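Long-range contact in alpha-/beta-galactoside alpha-2,3-sialyltransferase (Photobacterium phosphoreum, PDB 2ZWI), which probably transfers sialic acid to galactosides through an alpha-2,3 linkage, as a GT-B glycosyltransferase with a nucleotide-binding cleft between two domains: residues 115-123 with 153-161. Numbering follows the deposited sequence.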
loop_
_atom_site.group_PDB
_atom_site.type_symbol
_atom_site.label_atom_id
_atom_site.label_comp_id
_atom_site.label_asym_id
_atom_site.label_seq_id
_atom_site.Cartn_x
_atom_site.Cartn_y
_atom_site.Cartn_z
ATOM N N ALA A 115 -7.428 -2.597 -3.068
ATOM C CA ALA A 115 -8.145 -3.881 -2.992
ATOM C C ALA A 115 -8.786 -4.141 -1.628
ATOM O O ALA A 115 -9.953 -4.540 -1.568
ATOM C CB ALA A 115 -7.239 -5.047 -3.396
ATOM N N GLU A 116 -8.046 -3.914 -0.536
ATOM C CA GLU A 116 -8.629 -4.087 0.801
ATOM C C GLU A 116 -9.862 -3.203 0.996
ATOM O O GLU A 116 -10.831 -3.622 1.623
ATOM C CB GLU A 116 -7.616 -3.806 1.918
ATOM C CG GLU A 116 -6.612 -4.919 2.166
ATOM C CD GLU A 116 -5.374 -4.806 1.278
ATOM O OE1 GLU A 116 -4.285 -5.277 1.695
ATOM O OE2 GLU A 116 -5.484 -4.237 0.171
ATOM N N TYR A 117 -9.820 -1.995 0.433
ATOM C CA TYR A 117 -10.883 -0.995 0.618
ATOM C C TYR A 117 -12.102 -1.264 -0.254
ATOM O O TYR A 117 -13.241 -1.023 0.167
ATOM C CB TYR A 117 -10.309 0.440 0.508
ATOM C CG TYR A 117 -9.414 0.668 1.701
ATOM C CD1 TYR A 117 -8.063 0.306 1.668
ATOM C CD2 TYR A 117 -9.938 1.142 2.906
ATOM C CE1 TYR A 117 -7.254 0.449 2.793
ATOM C CE2 TYR A 117 -9.129 1.300 4.032
ATOM C CZ TYR A 117 -7.798 0.940 3.967
ATOM O OH TYR A 117 -7.013 1.080 5.081
ATOM N N VAL A 118 -11.866 -1.806 -1.447
ATOM C CA VAL A 118 -12.949 -2.341 -2.289
ATOM C C VAL A 118 -13.648 -3.514 -1.574
ATOM O O VAL A 118 -14.882 -3.576 -1.503
ATOM C CB VAL A 118 -12.433 -2.724 -3.708
ATOM C CG1 VAL A 118 -13.488 -3.504 -4.501
ATOM C CG2 VAL A 118 -12.047 -1.455 -4.484
ATOM N N ARG A 119 -12.848 -4.415 -1.001
ATOM C CA ARG A 119 -13.381 -5.538 -0.252
ATOM C C ARG A 119 -14.136 -5.113 1.018
ATOM O O ARG A 119 -15.207 -5.663 1.318
ATOM C CB ARG A 119 -12.274 -6.556 0.020
ATOM C CG ARG A 119 -11.849 -7.257 -1.261
ATOM C CD ARG A 119 -10.666 -8.182 -1.091
ATOM N NE ARG A 119 -10.268 -8.749 -2.386
ATOM C CZ ARG A 119 -9.910 -10.015 -2.564
ATOM N NH1 ARG A 119 -9.920 -10.860 -1.543
ATOM N NH2 ARG A 119 -9.561 -10.446 -3.762
ATOM N N LEU A 120 -13.608 -4.121 1.737
ATOM C CA LEU A 120 -14.305 -3.559 2.909
ATOM C C LEU A 120 -15.663 -2.933 2.555
ATOM O O LEU A 120 -16.654 -3.124 3.273
ATOM C CB LEU A 120 -13.420 -2.544 3.634
ATOM C CG LEU A 120 -12.234 -3.144 4.401
ATOM C CD1 LEU A 120 -11.266 -2.060 4.867
ATOM C CD2 LEU A 120 -12.750 -3.947 5.570
ATOM N N TYR A 121 -15.707 -2.189 1.451
ATOM C CA TYR A 121 -16.966 -1.621 0.990
ATOM C C TYR A 121 -17.985 -2.722 0.692
ATOM O O TYR A 121 -19.125 -2.664 1.152
ATOM C CB TYR A 121 -16.778 -0.734 -0.242
ATOM C CG TYR A 121 -18.079 -0.096 -0.666
ATOM C CD1 TYR A 121 -18.518 1.079 -0.059
ATOM C CD2 TYR A 121 -18.890 -0.683 -1.634
ATOM C CE1 TYR A 121 -19.719 1.662 -0.407
ATOM C CE2 TYR A 121 -20.116 -0.088 -2.007
ATOM C CZ TYR A 121 -20.510 1.084 -1.382
ATOM O OH TYR A 121 -21.702 1.696 -1.713
ATOM N N ASP A 122 -17.558 -3.724 -0.067
ATOM C CA ASP A 122 -18.418 -4.839 -0.440
ATOM C C ASP A 122 -18.947 -5.560 0.803
ATOM O O ASP A 122 -20.143 -5.818 0.922
ATOM C CB ASP A 122 -17.679 -5.803 -1.375
ATOM C CG ASP A 122 -17.552 -5.265 -2.810
ATOM O OD1 ASP A 122 -18.383 -4.438 -3.230
ATOM O OD2 ASP A 122 -16.620 -5.693 -3.528
ATOM N N PHE A 123 -18.049 -5.845 1.737
ATOM C CA PHE A 123 -18.393 -6.491 2.994
ATOM C C PHE A 123 -19.408 -5.669 3.794
ATOM O O PHE A 123 -20.305 -6.238 4.420
ATOM C CB PHE A 123 -17.120 -6.745 3.805
ATOM C CG PHE A 123 -17.339 -7.517 5.074
ATOM C CD1 PHE A 123 -17.282 -8.913 5.077
ATOM C CD2 PHE A 123 -17.567 -6.847 6.279
ATOM C CE1 PHE A 123 -17.485 -9.632 6.267
ATOM C CE2 PHE A 123 -17.760 -7.555 7.461
ATOM C CZ PHE A 123 -17.726 -8.950 7.454
ATOM N N ASP A 153 -8.589 -18.551 1.881
ATOM C CA ASP A 153 -9.400 -17.589 1.139
ATOM C C ASP A 153 -9.160 -16.187 1.696
ATOM O O ASP A 153 -9.422 -15.936 2.869
ATOM C CB ASP A 153 -10.885 -17.948 1.247
ATOM C CG ASP A 153 -11.765 -17.052 0.390
ATOM O OD1 ASP A 153 -12.951 -16.860 0.747
ATOM O OD2 ASP A 153 -11.266 -16.535 -0.641
ATOM N N ASN A 154 -8.651 -15.282 0.863
ATOM C CA ASN A 154 -8.320 -13.936 1.332
ATOM C C ASN A 154 -9.527 -12.975 1.390
ATOM O O ASN A 154 -9.476 -11.833 0.931
ATOM C CB ASN A 154 -7.102 -13.359 0.602
ATOM C CG ASN A 154 -7.351 -13.093 -0.866
ATOM O OD1 ASN A 154 -8.375 -13.476 -1.431
ATOM N ND2 ASN A 154 -6.416 -12.401 -1.487
ATOM N N SER A 155 -10.617 -13.468 1.961
ATOM C CA SER A 155 -11.808 -12.664 2.185
ATOM C C SER A 155 -11.523 -11.662 3.313
ATOM O O SER A 155 -10.569 -11.833 4.073
ATOM C CB SER A 155 -12.965 -13.581 2.575
ATOM O OG SER A 155 -12.633 -14.273 3.767
ATOM N N ILE A 156 -12.348 -10.623 3.412
ATOM C CA ILE A 156 -12.189 -9.591 4.445
ATOM C C ILE A 156 -12.122 -10.153 5.862
ATOM O O ILE A 156 -11.209 -9.816 6.633
ATOM C CB ILE A 156 -13.302 -8.508 4.344
ATOM C CG1 ILE A 156 -12.894 -7.432 3.345
ATOM C CG2 ILE A 156 -13.612 -7.878 5.728
ATOM C CD1 ILE A 156 -11.433 -6.922 3.484
ATOM N N GLU A 157 -13.074 -11.024 6.194
ATOM C CA GLU A 157 -13.149 -11.602 7.535
ATOM C C GLU A 157 -11.895 -12.415 7.916
ATOM O O GLU A 157 -11.522 -12.478 9.093
ATOM C CB GLU A 157 -14.444 -12.416 7.708
ATOM C CG GLU A 157 -14.580 -13.679 6.824
ATOM C CD GLU A 157 -15.227 -13.429 5.467
ATOM O OE1 GLU A 157 -15.265 -12.271 4.979
ATOM O OE2 GLU A 157 -15.696 -14.412 4.868
ATOM N N ASN A 158 -11.248 -13.016 6.918
ATOM C CA ASN A 158 -10.041 -13.825 7.129
ATOM C C ASN A 158 -8.781 -12.997 7.249
ATOM O O ASN A 158 -8.045 -13.121 8.231
ATOM C CB ASN A 158 -9.874 -14.861 6.004
ATOM C CG ASN A 158 -10.861 -16.013 6.122
ATOM O OD1 ASN A 158 -11.576 -16.128 7.110
ATOM N ND2 ASN A 158 -10.891 -16.878 5.113
ATOM N N ILE A 159 -8.537 -12.148 6.253
ATOM C CA ILE A 159 -7.324 -11.319 6.239
ATOM C C ILE A 159 -7.286 -10.332 7.411
ATOM O O ILE A 159 -6.218 -10.077 7.948
ATOM C CB ILE A 159 -7.069 -10.644 4.864
ATOM C CG1 ILE A 159 -8.110 -9.555 4.557
ATOM C CG2 ILE A 159 -7.045 -11.703 3.760
ATOM C CD1 ILE A 159 -7.890 -8.841 3.226
ATOM N N TYR A 160 -8.448 -9.823 7.830
ATOM C CA TYR A 160 -8.507 -8.984 9.032
ATOM C C TYR A 160 -8.835 -9.751 10.328
ATOM O O TYR A 160 -9.198 -9.142 11.350
ATOM C CB TYR A 160 -9.452 -7.783 8.832
ATOM C CG TYR A 160 -8.909 -6.711 7.903
ATOM C CD1 TYR A 160 -7.831 -5.910 8.287
ATOM C CD2 TYR A 160 -9.478 -6.488 6.648
ATOM C CE1 TYR A 160 -7.318 -4.918 7.437
ATOM C CE2 TYR A 160 -8.989 -5.489 5.797
ATOM C CZ TYR A 160 -7.903 -4.708 6.200
ATOM O OH TYR A 160 -7.404 -3.727 5.367
ATOM N N GLY A 161 -8.684 -11.079 10.305
ATOM C CA GLY A 161 -9.145 -11.903 11.420
ATOM C C GLY A 161 -8.072 -12.589 12.251
ATOM O O GLY A 161 -8.398 -13.427 13.100
#
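Ile156, the first residue of the short helix 156-159, supplies the apolar centre, its two branches reaching different parts of helix 114-125. Its CG2, set anti to the backbone N, lies over one face of the Phe123 ring, 4.0 Å from the centroid and 18° off the normal, which meets the geometry of a CH-pi contact. The other branch lies against the helix backbone, with Ile156 CG1 3.5 Å from Arg119 C, and its CD1 ends among Arg119 CB, Glu116 O and Leu120 CD2, the last at 3.9 Å. Leu187 of helix 185-191 touches both Leu120 and Ile156.

The polar contact is Arg119 with Asn154. An N-H of Arg119 NH1 is donated to Asn154 OD1 at 3.0 Å and 154°, from 74° out of the carbonyl plane; NH1 also approaches Asn154 O to 2.7 Å, near the guanidinium edge. Tyr160 OH rests on aliphatic Glu116 CB at 3.5 Å.

Both segments belong to the helical connection between neighbouring parallel strands 104-110 and 168-172. Apolar and CH-pi packing thus carries this buried contact, the off-plane Arg119-Asn154 bond lies at its partly exposed margin, and hydrogen bonds to Asp112 N and Asp111 OD1 satisfy Glu116 OE1 and Tyr160 OH.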